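Local coordinates for protein UDP-N-acetylglucosamine 4,6-dehydratase (Vibrio fischeri, PDB 3PVZ) that binds NAD and is probably a lyase that converts UDP-N-acetylglucosamine to a 4-keto-6-deoxy sugar nucleotide with loss of water, at residues A198-V203 with E242-S247; D255-K260 with D338-I343; A157-C162 with E192-T197. All blocks are in the same frame, centred on the assembly; numbering follows the deposited sequence.

How the contacts relate
Contacts 2 and 3 are strand pairs of one mixed Rossmann-type sheet, and contact 1 lies against it beside the NAD. Along the chain contact 3 closes first, then contact 1, then contact 2. Strand 194-198 leads from contact 3 into contact 1, and helix 237-250 leads from contact 1 to strand 255-259. Strands 194-198 and 255-259 are sheet neighbours, with Thr-197 bonded through its backbone to Asp-255 and Phe-257. Contact 1 is centred about 9 Å from the centre of contact 2 and about 15 Å from that of contact 3. The centres of contacts 2 and 3 are about 17 Å apart. Contact 1 carries the nicotinamide-binding segment, and contacts 2 and 3 build the sheet beside it.

Contact 1: residues A198-V203 with E242-S247; sequences ARFANV and ELCLMS. With NAD (nicotinamide-adenine-dinucleotide), chain E; SCN (thiocyanate ion), chain G.
At the nicotinamide end of the NAD pocket, Phe-200 packs against Leu-243 and Cys-244 of helix 237-250. The contact is buried and has no hydrogen bond between its two segments. Cys-244 SG comes to the edge of the Phe-200 ring and lies near its plane, 84° off the ring normal. Its closest ring atom is Phe-200 CZ at 3.5 Å, which makes this a Cys sulfur-aromatic contact. Leu-243 reaches the same ring obliquely through one methyl, CD2, 3.8 Å from Phe-200 CD1. The leucine and phenylalanine side chains run alongside one another, pointing opposite ways. Leu-243 CG also meets the methyl CB of Ala-198 at 4.1 Å.

Phe-200 CG stands beside the backbone N, chi1 -56°, and this carries the ring to the helix. Its CB stays with the cofactor, 3.7 Å from NAD C5N. The same residue thus links the nicotinamide ring to the helix. Further along, Val-203 N gives a nearly straight bond to the carboxamide oxygen O7N of NAD, 2.9 Å and 175°. This bond would help to fix the rotation of the carboxamide.

A thiocyanate ion, probably from the crystallisation liquor, lies between the two segments. Ala-201 N donates to the nitrogen N of SCN at 2.8 Å. The sulfur S of SCN turns to Leu-243, 3.6 Å from CD2. Ile-47, whose backbone N binds NAD, touches both Phe-200 and Cys-244 from helix 46-56. NAD also bonds to Lys-179 and Ser-206, and to Asn-71 of the second subunit. A segment following a strand of the main sheet, with a backbone N-H on the nicotinamide carboxamide, is characteristic of the extended short-chain dehydrogenase/reductase form of the Rossmann fold.

Contact 2: residues D255-K260 with D338-I343; sequences DIFFPK and DNLGII
Ile-256 to Pro-259 pair antiparallel with Ile-343 to Leu-340, the short strand axes 4.5 Å apart at closest approach and 151° between directions. Strand 255-259 follows the parallel strands of the Rossmann-type sheet, and strand 340-344 continues the sheet antiparallel to it. Ile-256 N to Ile-343 O and Ile-343 N to Ile-256 O are both 2.9 Å and nearly straight. Phe-258 and Gly-341 form the next hydrogen-bonded pair.

The Phe-258 ring lies with one face over Gly-341 CA, a CH-pi contact 3.9 Å from the ring centroid. CG of Phe-258 sits between the backbone N and the carbonyl carbon, chi1 67°, which folds the ring across to the glycine. On the other face of the sheet, Ile-342 lies alongside Phe-257. Its CG1 is over that ring, 4.2 Å from the centroid, and helix 237-250 covers this side through Leu-243. The methyl CG2 of Ile-342 presses on the Asp-255 carboxylate, whose OD1 pairs with Lys-344.

Beyond the strands, Lys-260 extends along the backbone of the other segment. Its NZ bonds to Asp-338 O at 3.0 Å from above the carbonyl plane, and also to Phe-337 O and Met-334 O.

Contact 3: residues A157-C162 with E192-T197; sequences AKKYFC and EIAIST
Lys-159, Ile-193 and Ser-196 bury the most surface where strand 159-163 runs parallel to strand 194-198. With helix 174-189 between them in sequence, the strands form a beta-alpha-beta crossover of the Rossmann-type sheet. The ladder is bonded by Tyr-160 N to Ala-194 O at 3.0 Å, Ser-196 N to Tyr-160 O at 3.2 Å and Cys-162 N to Ser-196 O at 3.3 Å.

Lys-159 and Ser-196 share one face of the sheet. The lysine chain bends at chi2 (81°) and again at chi4 (-69°). These two bends lead it past Ala-194, with CD near the alanine methyl, to Ser-196. Packing is tight here, with Lys-159 CE 3.4 Å from Ser-196 CB. Lys-159 NZ lies 3.0 Å from Ser-196 OG. This ammonium group also donates to the carbonyls of Ser-247, Cys-248 and Gly-251, around the C-terminal end of helix 237-250. Those oxygens probably stabilise its charge in a buried place. Ser-196 OG is in turn hydrogen-bonded to Ser-247 OG.

Ile-193 closes the start of the pair. Its extended branch puts CD1 3.5 Å from Ala-157 O and beside the methyl of Ala-157. At this end a water joins the two segments, donating to Lys-158 O at 2.6 Å and accepting from Ala-194 N at 3.0 Å.

Contact 1: residues A198-V203 with E242-S247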
loop_
_atom_site.group_PDB
_atom_site.type_symbol
_atom_site.label_atom_id
_atom_site.label_comp_id
_atom_site.label_asym_id
_atom_site.label_seq_id
_atom_site.Cartn_x
_atom_site.Cartn_y
_atom_site.Cartn_z
ATOM N N ALA A 198 11.372 -1.810 -18.591
ATOM C CA ALA A 198 11.190 -3.221 -18.741
ATOM C C ALA A 198 9.728 -3.564 -18.969
ATOM O O ALA A 198 8.844 -2.874 -18.519
ATOM C CB ALA A 198 11.702 -3.926 -17.574
ATOM N N ARG A 199 9.493 -4.660 -19.667
ATOM C CA ARG A 199 8.157 -5.217 -19.808
ATOM C C ARG A 199 8.179 -6.629 -19.229
ATOM O O ARG A 199 9.022 -7.466 -19.615
ATOM C CB ARG A 199 7.800 -5.216 -21.262
ATOM C CG ARG A 199 6.462 -5.873 -21.559
ATOM C CD ARG A 199 6.102 -5.607 -23.022
ATOM N NE ARG A 199 5.654 -4.210 -23.232
ATOM C CZ ARG A 199 5.926 -3.477 -24.311
ATOM N NH1 ARG A 199 5.469 -2.236 -24.402
ATOM N NH2 ARG A 199 6.650 -3.978 -25.298
ATOM N N PHE A 200 7.289 -6.882 -18.282
ATOM C CA PHE A 200 7.318 -8.129 -17.506
ATOM C C PHE A 200 6.176 -9.095 -17.852
ATOM O O PHE A 200 5.110 -8.668 -18.251
ATOM C CB PHE A 200 7.201 -7.853 -16.004
ATOM C CG PHE A 200 8.247 -6.923 -15.439
ATOM C CD1 PHE A 200 9.425 -7.403 -14.919
ATOM C CD2 PHE A 200 7.994 -5.570 -15.338
ATOM C CE1 PHE A 200 10.344 -6.544 -14.323
ATOM C CE2 PHE A 200 8.931 -4.723 -14.781
ATOM C CZ PHE A 200 10.115 -5.217 -14.297
ATOM N N ALA A 201 6.457 -10.390 -17.751
ATOM C CA ALA A 201 5.472 -11.455 -17.575
ATOM C C ALA A 201 4.830 -11.329 -16.195
ATOM O O ALA A 201 5.189 -10.463 -15.411
ATOM C CB ALA A 201 6.194 -12.806 -17.667
ATOM N N ASN A 202 3.918 -12.215 -15.854
ATOM C CA ASN A 202 3.421 -12.237 -14.485
ATOM C C ASN A 202 4.487 -12.599 -13.479
ATOM O O ASN A 202 5.102 -13.653 -13.589
ATOM C CB ASN A 202 2.289 -13.241 -14.365
ATOM C CG ASN A 202 1.026 -12.761 -15.002
ATOM O OD1 ASN A 202 1.035 -12.256 -16.110
ATOM N ND2 ASN A 202 -0.076 -12.955 -14.321
ATOM N N VAL A 203 4.692 -11.754 -12.468
ATOM C CA VAL A 203 5.701 -12.032 -11.463
ATOM C C VAL A 203 5.141 -12.898 -10.312
ATOM O O VAL A 203 4.334 -12.439 -9.511
ATOM C CB VAL A 203 6.331 -10.731 -10.929
ATOM C CG1 VAL A 203 7.429 -11.073 -9.909
ATOM C CG2 VAL A 203 6.932 -9.891 -12.082
ATOM N N GLU A 242 16.208 -8.880 -11.463
ATOM C CA GLU A 242 17.382 -8.946 -12.332
ATOM C C GLU A 242 17.167 -8.197 -13.645
ATOM O O GLU A 242 18.060 -7.529 -14.129
ATOM C CB GLU A 242 17.780 -10.391 -12.576
ATOM C CG GLU A 242 18.483 -11.013 -11.386
ATOM C CD GLU A 242 18.733 -12.535 -11.542
ATOM O OE1 GLU A 242 17.994 -13.219 -12.294
ATOM O OE2 GLU A 242 19.660 -13.048 -10.873
ATOM N N LEU A 243 15.968 -8.314 -14.193
ATOM C CA LEU A 243 15.605 -7.609 -15.387
ATOM C C LEU A 243 15.593 -6.088 -15.181
ATOM O O LEU A 243 16.129 -5.392 -16.009
ATOM C CB LEU A 243 14.228 -8.087 -15.872
ATOM C CG LEU A 243 13.681 -7.493 -17.156
ATOM C CD1 LEU A 243 14.515 -7.947 -18.305
ATOM C CD2 LEU A 243 12.235 -7.992 -17.382
ATOM N N CYS A 244 14.980 -5.591 -14.092
ATOM C CA CYS A 244 15.099 -4.157 -13.724
ATOM C C CYS A 244 16.551 -3.639 -13.718
ATOM O O CYS A 244 16.832 -2.581 -14.255
ATOM C CB CYS A 244 14.505 -3.897 -12.333
ATOM S SG CYS A 244 12.711 -4.037 -12.295
ATOM N N LEU A 245 17.450 -4.383 -13.079
ATOM C CA LEU A 245 18.820 -3.936 -12.872
ATOM C C LEU A 245 19.590 -3.930 -14.204
ATOM O O LEU A 245 20.407 -3.054 -14.427
ATOM C CB LEU A 245 19.554 -4.823 -11.883
ATOM C CG LEU A 245 21.025 -4.474 -11.497
ATOM C CD1 LEU A 245 21.165 -3.183 -10.806
ATOM C CD2 LEU A 245 21.621 -5.547 -10.609
HETATM N N MSE A 246 19.333 -4.924 -15.053
HETATM C CA MSE A 246 19.987 -5.013 -16.355
HETATM C C MSE A 246 19.549 -3.858 -17.234
HETATM O O MSE A 246 20.373 -3.229 -17.863
HETATM C CB MSE A 246 19.668 -6.334 -17.045
HETATM C CG MSE A 246 20.292 -7.559 -16.438
HETATM SE SE MSE A 246 22.202 -7.602 -16.549
HETATM C CE MSE A 246 22.406 -7.559 -18.478
ATOM N N SER A 247 18.250 -3.557 -17.240
ATOM C CA SER A 247 17.769 -2.448 -18.032
ATOM C C SER A 247 18.343 -1.174 -17.436
ATOM O O SER A 247 18.873 -0.336 -18.145
ATOM C CB SER A 247 16.260 -2.394 -18.067
ATOM O OG SER A 247 15.825 -1.244 -18.752
HETATM P PA NAD E . 3.198 -3.458 -6.207
HETATM O O1A NAD E . 1.783 -3.132 -5.856
HETATM O O2A NAD E . 3.675 -4.625 -5.397
HETATM O O5B NAD E . 4.203 -2.350 -5.670
HETATM C C5B NAD E . 3.917 -0.992 -6.071
HETATM C C4B NAD E . 4.603 -0.165 -4.979
HETATM O O4B NAD E . 4.474 1.225 -5.196
HETATM C C3B NAD E . 3.967 -0.482 -3.588
HETATM O O3B NAD E . 4.952 -0.848 -2.643
HETATM C C2B NAD E . 3.268 0.850 -3.227
HETATM O O2B NAD E . 3.095 1.067 -1.832
HETATM C C1B NAD E . 4.246 1.813 -3.942
HETATM N N9A NAD E . 3.626 3.110 -4.166
HETATM C C8A NAD E . 2.468 3.358 -4.794
HETATM N N7A NAD E . 2.183 4.619 -4.767
HETATM C C5A NAD E . 3.240 5.251 -4.171
HETATM C C6A NAD E . 3.526 6.573 -3.843
HETATM N N6A NAD E . 2.631 7.531 -4.251
HETATM N N1A NAD E . 4.653 6.875 -3.206
HETATM C C2A NAD E . 5.504 5.922 -2.842
HETATM N N3A NAD E . 5.258 4.663 -3.108
HETATM C C4A NAD E . 4.162 4.299 -3.760
HETATM O O3 NAD E . 3.306 -3.663 -7.800
HETATM P PN NAD E . 4.503 -4.590 -8.402
HETATM O O1N NAD E . 3.992 -6.002 -8.640
HETATM O O2N NAD E . 5.820 -4.587 -7.743
HETATM O O5D NAD E . 4.532 -3.985 -9.939
HETATM C C5D NAD E . 5.257 -2.767 -10.004
HETATM C C4D NAD E . 5.208 -2.232 -11.441
HETATM O O4D NAD E . 5.427 -3.323 -12.391
HETATM C C3D NAD E . 3.797 -1.687 -11.751
HETATM O O3D NAD E . 3.805 -0.641 -12.749
HETATM C C2D NAD E . 3.102 -2.897 -12.416
HETATM O O2D NAD E . 2.014 -2.509 -13.268
HETATM C C1D NAD E . 4.252 -3.484 -13.234
HETATM N N1N NAD E . 4.020 -4.889 -13.601
HETATM C C2N NAD E . 3.882 -5.790 -12.621
HETATM C C3N NAD E . 3.679 -7.124 -12.908
HETATM C C7N NAD E . 3.496 -8.125 -11.843
HETATM O O7N NAD E . 3.242 -9.271 -12.208
HETATM N N7N NAD E . 3.563 -7.824 -10.538
HETATM C C4N NAD E . 3.618 -7.539 -14.261
HETATM C C5N NAD E . 3.782 -6.580 -15.246
HETATM C C6N NAD E . 3.973 -5.244 -14.888
HETATM S S SCN G . 11.737 -10.975 -15.511
HETATM C C SCN G . 10.161 -10.866 -16.305
HETATM N N SCN G . 9.107 -10.773 -16.855
#

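Contact 2: residues D255-K260 with D338-I343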
loop_
_atom_site.group_PDB
_atom_site.type_symbol
_atom_site.label_atom_id
_atom_site.label_comp_id
_atom_site.label_asym_id
_atom_site.label_seq_id
_atom_site.Cartn_x
_atom_site.Cartn_y
_atom_site.Cartn_z
ATOM N N ASP A 255 15.393 1.972 -24.467
ATOM C CA ASP A 255 15.348 0.524 -24.591
ATOM C C ASP A 255 14.271 -0.039 -23.632
ATOM O O ASP A 255 14.209 0.389 -22.467
ATOM C CB ASP A 255 16.653 -0.070 -24.139
ATOM C CG ASP A 255 17.737 -0.035 -25.167
ATOM O OD1 ASP A 255 17.546 0.378 -26.337
ATOM O OD2 ASP A 255 18.817 -0.508 -24.768
ATOM N N ILE A 256 13.438 -0.959 -24.131
ATOM C CA ILE A 256 12.536 -1.745 -23.314
ATOM C C ILE A 256 13.101 -3.170 -23.254
ATOM O O ILE A 256 13.123 -3.897 -24.260
ATOM C CB ILE A 256 11.086 -1.864 -23.877
ATOM C CG1 ILE A 256 10.459 -0.503 -24.204
ATOM C CG2 ILE A 256 10.202 -2.614 -22.871
ATOM C CD1 ILE A 256 9.191 -0.631 -25.071
ATOM N N PHE A 257 13.558 -3.563 -22.077
ATOM C CA PHE A 257 14.088 -4.915 -21.867
ATOM C C PHE A 257 12.927 -5.858 -21.580
ATOM O O PHE A 257 11.946 -5.453 -20.966
ATOM C CB PHE A 257 15.076 -4.913 -20.704
ATOM C CG PHE A 257 16.453 -4.453 -21.070
ATOM C CD1 PHE A 257 16.658 -3.443 -22.023
ATOM C CD2 PHE A 257 17.577 -5.043 -20.478
ATOM C CE1 PHE A 257 17.942 -3.033 -22.367
ATOM C CE2 PHE A 257 18.876 -4.621 -20.812
ATOM C CZ PHE A 257 19.063 -3.631 -21.746
ATOM N N PHE A 258 13.018 -7.098 -22.052
ATOM C CA PHE A 258 11.985 -8.135 -21.743
ATOM C C PHE A 258 12.567 -9.523 -21.842
ATOM O O PHE A 258 13.571 -9.720 -22.538
ATOM C CB PHE A 258 10.796 -8.034 -22.695
ATOM C CG PHE A 258 11.147 -8.379 -24.122
ATOM C CD1 PHE A 258 11.676 -7.424 -24.968
ATOM C CD2 PHE A 258 10.969 -9.681 -24.611
ATOM C CE1 PHE A 258 12.014 -7.749 -26.276
ATOM C CE2 PHE A 258 11.321 -9.991 -25.910
ATOM C CZ PHE A 258 11.835 -9.031 -26.735
ATOM N N PRO A 259 11.943 -10.489 -21.158
ATOM C CA PRO A 259 12.424 -11.850 -21.216
ATOM C C PRO A 259 12.047 -12.539 -22.503
ATOM O O PRO A 259 10.870 -12.533 -22.918
ATOM C CB PRO A 259 11.752 -12.512 -20.010
ATOM C CG PRO A 259 10.518 -11.817 -19.847
ATOM C CD PRO A 259 10.826 -10.366 -20.222
ATOM N N LYS A 260 13.070 -13.085 -23.166
ATOM C CA LYS A 260 12.847 -13.890 -24.346
ATOM C C LYS A 260 12.041 -15.132 -23.946
ATOM O O LYS A 260 12.167 -15.637 -22.829
ATOM C CB LYS A 260 14.159 -14.292 -25.000
ATOM C CG LYS A 260 14.900 -13.152 -25.673
ATOM C CD LYS A 260 16.345 -13.556 -25.970
ATOM C CE LYS A 260 16.935 -12.787 -27.133
ATOM N NZ LYS A 260 18.355 -13.130 -27.266
ATOM N N ASP A 338 21.698 -13.003 -24.583
ATOM C CA ASP A 338 21.200 -14.347 -24.815
ATOM C C ASP A 338 19.770 -14.541 -24.340
ATOM O O ASP A 338 18.957 -15.104 -25.076
ATOM C CB ASP A 338 22.129 -15.391 -24.163
ATOM C CG ASP A 338 23.434 -15.598 -24.960
ATOM O OD1 ASP A 338 23.585 -15.018 -26.079
ATOM O OD2 ASP A 338 24.321 -16.333 -24.476
ATOM N N ASN A 339 19.474 -14.058 -23.132
ATOM C CA ASN A 339 18.179 -14.300 -22.441
ATOM C C ASN A 339 17.215 -13.099 -22.481
ATOM O O ASN A 339 16.038 -13.258 -22.221
ATOM C CB ASN A 339 18.419 -14.657 -20.966
ATOM C CG ASN A 339 19.598 -15.652 -20.758
ATOM O OD1 ASN A 339 20.542 -15.380 -19.970
ATOM N ND2 ASN A 339 19.515 -16.821 -21.422
ATOM N N LEU A 340 17.733 -11.919 -22.820
ATOM C CA LEU A 340 17.001 -10.669 -22.741
ATOM C C LEU A 340 16.835 -10.055 -24.100
ATOM O O LEU A 340 17.791 -9.912 -24.863
ATOM C CB LEU A 340 17.755 -9.644 -21.885
ATOM C CG LEU A 340 17.985 -9.972 -20.432
ATOM C CD1 LEU A 340 18.864 -8.915 -19.830
ATOM C CD2 LEU A 340 16.678 -10.077 -19.629
ATOM N N GLY A 341 15.616 -9.637 -24.390
ATOM C CA GLY A 341 15.337 -8.943 -25.643
ATOM C C GLY A 341 15.199 -7.448 -25.385
ATOM O O GLY A 341 14.769 -7.035 -24.296
ATOM N N ILE A 342 15.539 -6.653 -26.402
ATOM C CA ILE A 342 15.444 -5.215 -26.342
ATOM C C ILE A 342 14.548 -4.696 -27.480
ATOM O O ILE A 342 14.763 -4.996 -28.671
ATOM C CB ILE A 342 16.814 -4.587 -26.466
ATOM C CG1 ILE A 342 17.785 -5.204 -25.472
ATOM C CG2 ILE A 342 16.739 -3.094 -26.266
ATOM C CD1 ILE A 342 19.139 -4.519 -25.454
ATOM N N ILE A 343 13.534 -3.929 -27.105
ATOM C CA ILE A 343 12.779 -3.140 -28.061
ATOM C C ILE A 343 13.386 -1.768 -28.033
ATOM O O ILE A 343 13.628 -1.181 -26.971
ATOM C CB ILE A 343 11.293 -3.000 -27.724
ATOM C CG1 ILE A 343 10.615 -4.369 -27.637
ATOM C CG2 ILE A 343 10.551 -2.134 -28.797
ATOM C CD1 ILE A 343 9.209 -4.288 -27.085
HETATM O O HOH W 1 14.572 -15.603 -21.328
#

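Contact 3: residues A157-C162 with E192-T197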
loop_
_atom_site.group_PDB
_atom_site.type_symbol
_atom_site.label_atom_id
_atom_site.label_comp_id
_atom_site.label_asym_id
_atom_site.label_seq_id
_atom_site.Cartn_x
_atom_site.Cartn_y
_atom_site.Cartn_z
ATOM N N ALA A 157 21.264 13.182 -12.374
ATOM C CA ALA A 157 21.205 11.702 -12.535
ATOM C C ALA A 157 21.548 11.296 -13.947
ATOM O O ALA A 157 21.286 12.042 -14.879
ATOM C CB ALA A 157 19.802 11.156 -12.214
ATOM N N LYS A 158 22.106 10.110 -14.125
ATOM C CA LYS A 158 22.470 9.711 -15.451
ATOM C C LYS A 158 21.433 8.835 -16.125
ATOM O O LYS A 158 21.441 8.746 -17.359
ATOM C CB LYS A 158 23.840 9.078 -15.508
ATOM C CG LYS A 158 23.997 7.827 -14.785
ATOM C CD LYS A 158 25.377 7.158 -15.235
ATOM C CE LYS A 158 26.173 6.661 -14.047
ATOM N NZ LYS A 158 27.105 5.446 -14.262
ATOM N N LYS A 159 20.519 8.268 -15.321
ATOM C CA LYS A 159 19.597 7.260 -15.810
ATOM C C LYS A 159 18.365 7.142 -14.937
ATOM O O LYS A 159 18.436 7.087 -13.709
ATOM C CB LYS A 159 20.310 5.898 -15.936
ATOM C CG LYS A 159 19.452 4.757 -16.454
ATOM C CD LYS A 159 19.403 4.871 -18.005
ATOM C CE LYS A 159 18.695 3.730 -18.635
ATOM N NZ LYS A 159 19.487 2.465 -18.501
ATOM N N TYR A 160 17.223 7.126 -15.607
ATOM C CA TYR A 160 15.960 6.872 -14.955
ATOM C C TYR A 160 15.390 5.584 -15.559
ATOM O O TYR A 160 15.501 5.349 -16.727
ATOM C CB TYR A 160 15.007 8.067 -15.203
ATOM C CG TYR A 160 13.707 8.032 -14.433
ATOM C CD1 TYR A 160 12.623 7.308 -14.891
ATOM C CD2 TYR A 160 13.547 8.742 -13.242
ATOM C CE1 TYR A 160 11.420 7.291 -14.189
ATOM C CE2 TYR A 160 12.364 8.718 -12.543
ATOM C CZ TYR A 160 11.287 8.002 -13.029
ATOM O OH TYR A 160 10.087 7.977 -12.329
ATOM N N PHE A 161 14.851 4.733 -14.713
ATOM C CA PHE A 161 14.315 3.463 -15.102
ATOM C C PHE A 161 12.909 3.389 -14.569
ATOM O O PHE A 161 12.636 3.726 -13.394
ATOM C CB PHE A 161 15.140 2.299 -14.519
ATOM C CG PHE A 161 14.433 0.997 -14.606
ATOM C CD1 PHE A 161 14.431 0.260 -15.804
ATOM C CD2 PHE A 161 13.652 0.544 -13.559
ATOM C CE1 PHE A 161 13.700 -0.888 -15.932
ATOM C CE2 PHE A 161 12.943 -0.640 -13.676
ATOM C CZ PHE A 161 12.971 -1.354 -14.879
ATOM N N CYS A 162 12.013 2.884 -15.414
ATOM C CA CYS A 162 10.685 2.597 -14.936
ATOM C C CYS A 162 10.044 1.522 -15.809
ATOM O O CYS A 162 10.661 1.039 -16.719
ATOM C CB CYS A 162 9.845 3.875 -14.911
ATOM S SG CYS A 162 9.666 4.590 -16.496
ATOM N N GLU A 192 15.989 14.655 -22.624
ATOM C CA GLU A 192 16.886 15.314 -21.667
ATOM C C GLU A 192 17.669 14.385 -20.752
ATOM O O GLU A 192 18.616 14.823 -20.175
ATOM C CB GLU A 192 16.109 16.237 -20.753
ATOM C CG GLU A 192 15.538 17.426 -21.485
ATOM C CD GLU A 192 14.784 18.309 -20.568
ATOM O OE1 GLU A 192 13.567 18.242 -20.689
ATOM O OE2 GLU A 192 15.400 19.014 -19.718
ATOM N N ILE A 193 17.226 13.148 -20.582
ATOM C CA ILE A 193 17.929 12.177 -19.771
ATOM C C ILE A 193 17.658 10.817 -20.379
ATOM O O ILE A 193 16.584 10.590 -20.924
ATOM C CB ILE A 193 17.409 12.210 -18.295
ATOM C CG1 ILE A 193 18.256 11.322 -17.372
ATOM C CG2 ILE A 193 15.977 11.784 -18.235
ATOM C CD1 ILE A 193 17.933 11.502 -15.861
ATOM N N ALA A 194 18.651 9.937 -20.303
ATOM C CA ALA A 194 18.500 8.539 -20.627
ATOM C C ALA A 194 17.414 7.835 -19.755
ATOM O O ALA A 194 17.525 7.767 -18.515
ATOM C CB ALA A 194 19.854 7.817 -20.479
ATOM N N ILE A 195 16.401 7.294 -20.434
ATOM C CA ILE A 195 15.325 6.541 -19.808
ATOM C C ILE A 195 15.254 5.151 -20.432
ATOM O O ILE A 195 15.194 5.007 -21.667
ATOM C CB ILE A 195 13.945 7.239 -20.018
ATOM C CG1 ILE A 195 13.967 8.657 -19.441
ATOM C CG2 ILE A 195 12.816 6.445 -19.347
ATOM C CD1 ILE A 195 12.669 9.449 -19.614
ATOM N N SER A 196 15.253 4.112 -19.615
ATOM C CA SER A 196 15.010 2.775 -20.141
ATOM C C SER A 196 13.942 2.086 -19.305
ATOM O O SER A 196 13.761 2.455 -18.147
ATOM C CB SER A 196 16.308 1.955 -20.189
ATOM O OG SER A 196 16.713 1.441 -18.926
ATOM N N THR A 197 13.250 1.088 -19.873
ATOM C CA THR A 197 12.191 0.403 -19.137
ATOM C C THR A 197 12.323 -1.121 -19.216
ATOM O O THR A 197 13.290 -1.651 -19.753
ATOM C CB THR A 197 10.788 0.820 -19.637
ATOM O OG1 THR A 197 10.598 0.322 -20.951
ATOM C CG2 THR A 197 10.595 2.346 -19.692
HETATM O O HOH W 2 21.331 10.621 -19.122
#